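Local coordinates for protein glycoside transferase (PDB 6R2M) that is an extracellular glycoside hydrolase from Listeria monocytogenes that probably acts on exopolysaccharide, with a possible transferase activity, at residues T68-E71 with Q72-L76. Numbering follows the deposited sequence.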
ATOM      1  N   THR A  68      18.168  -9.948   3.205  1.00  8.26           N
ATOM      2  CA  THR A  68      17.739  -8.933   2.246  1.00  7.66           C
ATOM      3  C   THR A  68      16.910  -7.846   2.932  1.00  8.70           C
ATOM      4  O   THR A  68      17.011  -6.676   2.562  1.00  8.61           O
ATOM      5  CB  THR A  68      16.977  -9.577   1.078  1.00  7.84           C
ATOM      6  OG1 THR A  68      17.728 -10.697   0.584  1.00 10.80           O
ATOM      7  CG2 THR A  68      16.790  -8.567  -0.088  1.00  7.64           C
ATOM      8  N   PHE A  69      16.136  -8.200   3.960  1.00  7.88           N
ATOM      9  CA  PHE A  69      15.383  -7.193   4.701  1.00  6.82           C
ATOM     10  C   PHE A  69      16.322  -6.150   5.309  1.00  8.57           C
ATOM     11  O   PHE A  69      16.074  -4.943   5.207  1.00  6.63           O
ATOM     12  CB  PHE A  69      14.523  -7.857   5.788  1.00  6.24           C
ATOM     13  CG  PHE A  69      13.598  -6.897   6.477  1.00  4.91           C
ATOM     14  CD1 PHE A  69      14.030  -6.191   7.585  1.00  6.45           C
ATOM     15  CD2 PHE A  69      12.318  -6.647   5.979  1.00  6.80           C
ATOM     16  CE1 PHE A  69      13.199  -5.277   8.215  1.00  5.05           C
ATOM     17  CE2 PHE A  69      11.480  -5.719   6.597  1.00  5.96           C
ATOM     18  CZ  PHE A  69      11.921  -5.031   7.718  1.00  7.16           C
ATOM     19  N   GLN A  70      17.390  -6.598   5.974  1.00  7.26           N
ATOM     20  CA  GLN A  70      18.323  -5.648   6.581  1.00  9.10           C
ATOM     21  C   GLN A  70      19.035  -4.815   5.521  1.00  9.83           C
ATOM     22  O   GLN A  70      19.308  -3.629   5.752  1.00 10.08           O
ATOM     23  CB  GLN A  70      19.327  -6.393   7.469  1.00 10.21           C
ATOM     24  CG  GLN A  70      20.457  -5.521   8.043  1.00  9.89           C
ATOM     25  CD  GLN A  70      19.958  -4.346   8.857  1.00 17.86           C
ATOM     26  OE1 GLN A  70      19.005  -4.463   9.611  1.00 15.52           O
ATOM     27  NE2 GLN A  70      20.611  -3.196   8.704  1.00 17.99           N
ATOM     28  N   GLU A  71      19.321  -5.398   4.352  1.00  7.85           N
ATOM     29  CA  GLU A  71      19.922  -4.606   3.281  1.00  8.73           C
ATOM     30  C   GLU A  71      19.000  -3.469   2.883  1.00  8.91           C
ATOM     31  O   GLU A  71      19.457  -2.342   2.648  1.00  8.72           O
ATOM     32  CB  GLU A  71      20.239  -5.484   2.069  1.00  9.50           C
ATOM     33  CG  GLU A  71      21.496  -6.311   2.273  1.00 11.39           C
ATOM     34  CD  GLU A  71      21.603  -7.449   1.299  1.00 19.96           C
ATOM     35  OE1 GLU A  71      20.689  -7.607   0.469  1.00 16.86           O
ATOM     36  OE2 GLU A  71      22.603  -8.197   1.382  1.00 19.35           O
ATOM     37  N   GLN A  72      17.690  -3.737   2.848  1.00  9.19           N
ATOM     38  CA  GLN A  72      16.720  -2.693   2.552  1.00  8.03           C
ATOM     39  C   GLN A  72      16.644  -1.665   3.672  1.00  7.61           C
ATOM     40  O   GLN A  72      16.532  -0.470   3.394  1.00  9.14           O
ATOM     41  CB  GLN A  72      15.345  -3.310   2.293  1.00  8.90           C
ATOM     42  CG  GLN A  72      15.352  -4.189   1.038  1.00  8.63           C
ATOM     43  CD  GLN A  72      15.887  -3.437  -0.171  1.00  7.93           C
ATOM     44  OE1 GLN A  72      15.351  -2.403  -0.553  1.00 10.06           O
ATOM     45  NE2 GLN A  72      16.941  -3.966  -0.789  1.00  9.75           N
ATOM     46  N   VAL A  73      16.692  -2.103   4.937  1.00  6.78           N
ATOM     47  CA  VAL A  73      16.670  -1.137   6.042  1.00  7.69           C
ATOM     48  C   VAL A  73      17.856  -0.186   5.927  1.00  7.55           C
ATOM     49  O   VAL A  73      17.730   1.017   6.187  1.00  8.96           O
ATOM     50  CB  VAL A  73      16.651  -1.847   7.413  1.00  8.82           C
ATOM     51  CG1 VAL A  73      16.777  -0.839   8.558  1.00 10.20           C
ATOM     52  CG2 VAL A  73      15.381  -2.636   7.580  1.00  7.89           C
ATOM     53  N   SER A  74      19.015  -0.705   5.513  1.00  7.94           N
ATOM     54  CA  SER A  74      20.194   0.141   5.336  1.00  7.07           C
ATOM     55  C   SER A  74      19.981   1.166   4.233  1.00  7.58           C
ATOM     56  O   SER A  74      20.336   2.339   4.399  1.00  9.83           O
ATOM     57  CB  SER A  74      21.422  -0.716   5.040  1.00 10.88           C
ATOM     58  OG  SER A  74      21.869  -1.355   6.223  1.00 20.93           O
ATOM     59  N   HIS A  75      19.412   0.744   3.099  1.00  8.85           N
ATOM     60  CA  HIS A  75      19.114   1.705   2.036  1.00  8.54           C
ATOM     61  C   HIS A  75      18.087   2.722   2.497  1.00  9.31           C
ATOM     62  O   HIS A  75      18.158   3.905   2.140  1.00  8.92           O
ATOM     63  CB  HIS A  75      18.598   0.991   0.781  1.00  8.71           C
ATOM     64  CG  HIS A  75      19.642   0.211   0.048  1.00  9.11           C
ATOM     65  ND1 HIS A  75      20.839   0.757  -0.355  1.00 16.40           N
ATOM     66  CD2 HIS A  75      19.662  -1.082  -0.359  1.00 17.61           C
ATOM     67  CE1 HIS A  75      21.558  -0.168  -0.970  1.00 15.76           C
ATOM     68  NE2 HIS A  75      20.867  -1.293  -0.985  1.00 15.82           N
ATOM     69  N   LEU A  76      17.100   2.273   3.268  1.00  8.40           N
ATOM     70  CA  LEU A  76      16.121   3.195   3.828  1.00  6.63           C
ATOM     71  C   LEU A  76      16.792   4.251   4.700  1.00  9.77           C
ATOM     72  O   LEU A  76      16.509   5.449   4.576  1.00  9.95           O
ATOM     73  CB  LEU A  76      15.081   2.406   4.625  1.00 10.36           C
ATOM     74  CG  LEU A  76      13.863   3.180   5.109  1.00 13.27           C
ATOM     75  CD1 LEU A  76      12.967   3.522   3.920  1.00 11.58           C
ATOM     76  CD2 LEU A  76      13.115   2.349   6.157  1.00 11.81           C
TER
HETATM   77  O   HOH W   1      23.174  -3.279   7.175  1.00 28.79           O
HETATM   78  O   HOH W   2      19.131  -6.066  -1.185  1.00 11.92           O
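Phe69 and Val73, one helical turn apart, make the apolar side-chain contact between 68-71 and 72-76: CE1 of the Phe69 ring lies 3.5 Å from Val73 CG2, with the methyl meeting the ring obliquely. The same methyl sits 3.4 Å from Phe69 O, because Val73 CG2 is turned back beside its own backbone N. Gln70 and Ser74 are joined through a water that accepts from Gln70 NE2 at 3.0 Å and lies so close to Ser74 OG that the exact length of that second bond is doubtful. Gln70 starts with CG trans to N (chi1 174°) and then bends at chi2 (57°), which carries its amide along the helix toward Ser74. A second water bridges the chain neighbours Glu71 and Gln72, donating to Glu71 OE1 at 2.7 Å and accepting only a weak bond from Gln72 NE2. Phe69/Val73, Gln70/Ser74 and Glu71/His75 are i to i+4 pairs of the alpha helix 66-79, evident from successive backbone bonds of Gln72, Val73, Ser74 and His75 N to Thr68, Phe69, Gln70 and Glu71 O. Glu71 O also lies 3.3 Å from CD2 of the His75 ring. Further out, Tyr122 probably helps fix two of these side chains, bonding Gln70 OE1 through its hydroxyl and meeting the Phe69 ring edge-to-face. Leu110 of helix 100-116 packs on both Phe69 and Val73, while Lys67 forms a salt bridge with Glu71 OE2.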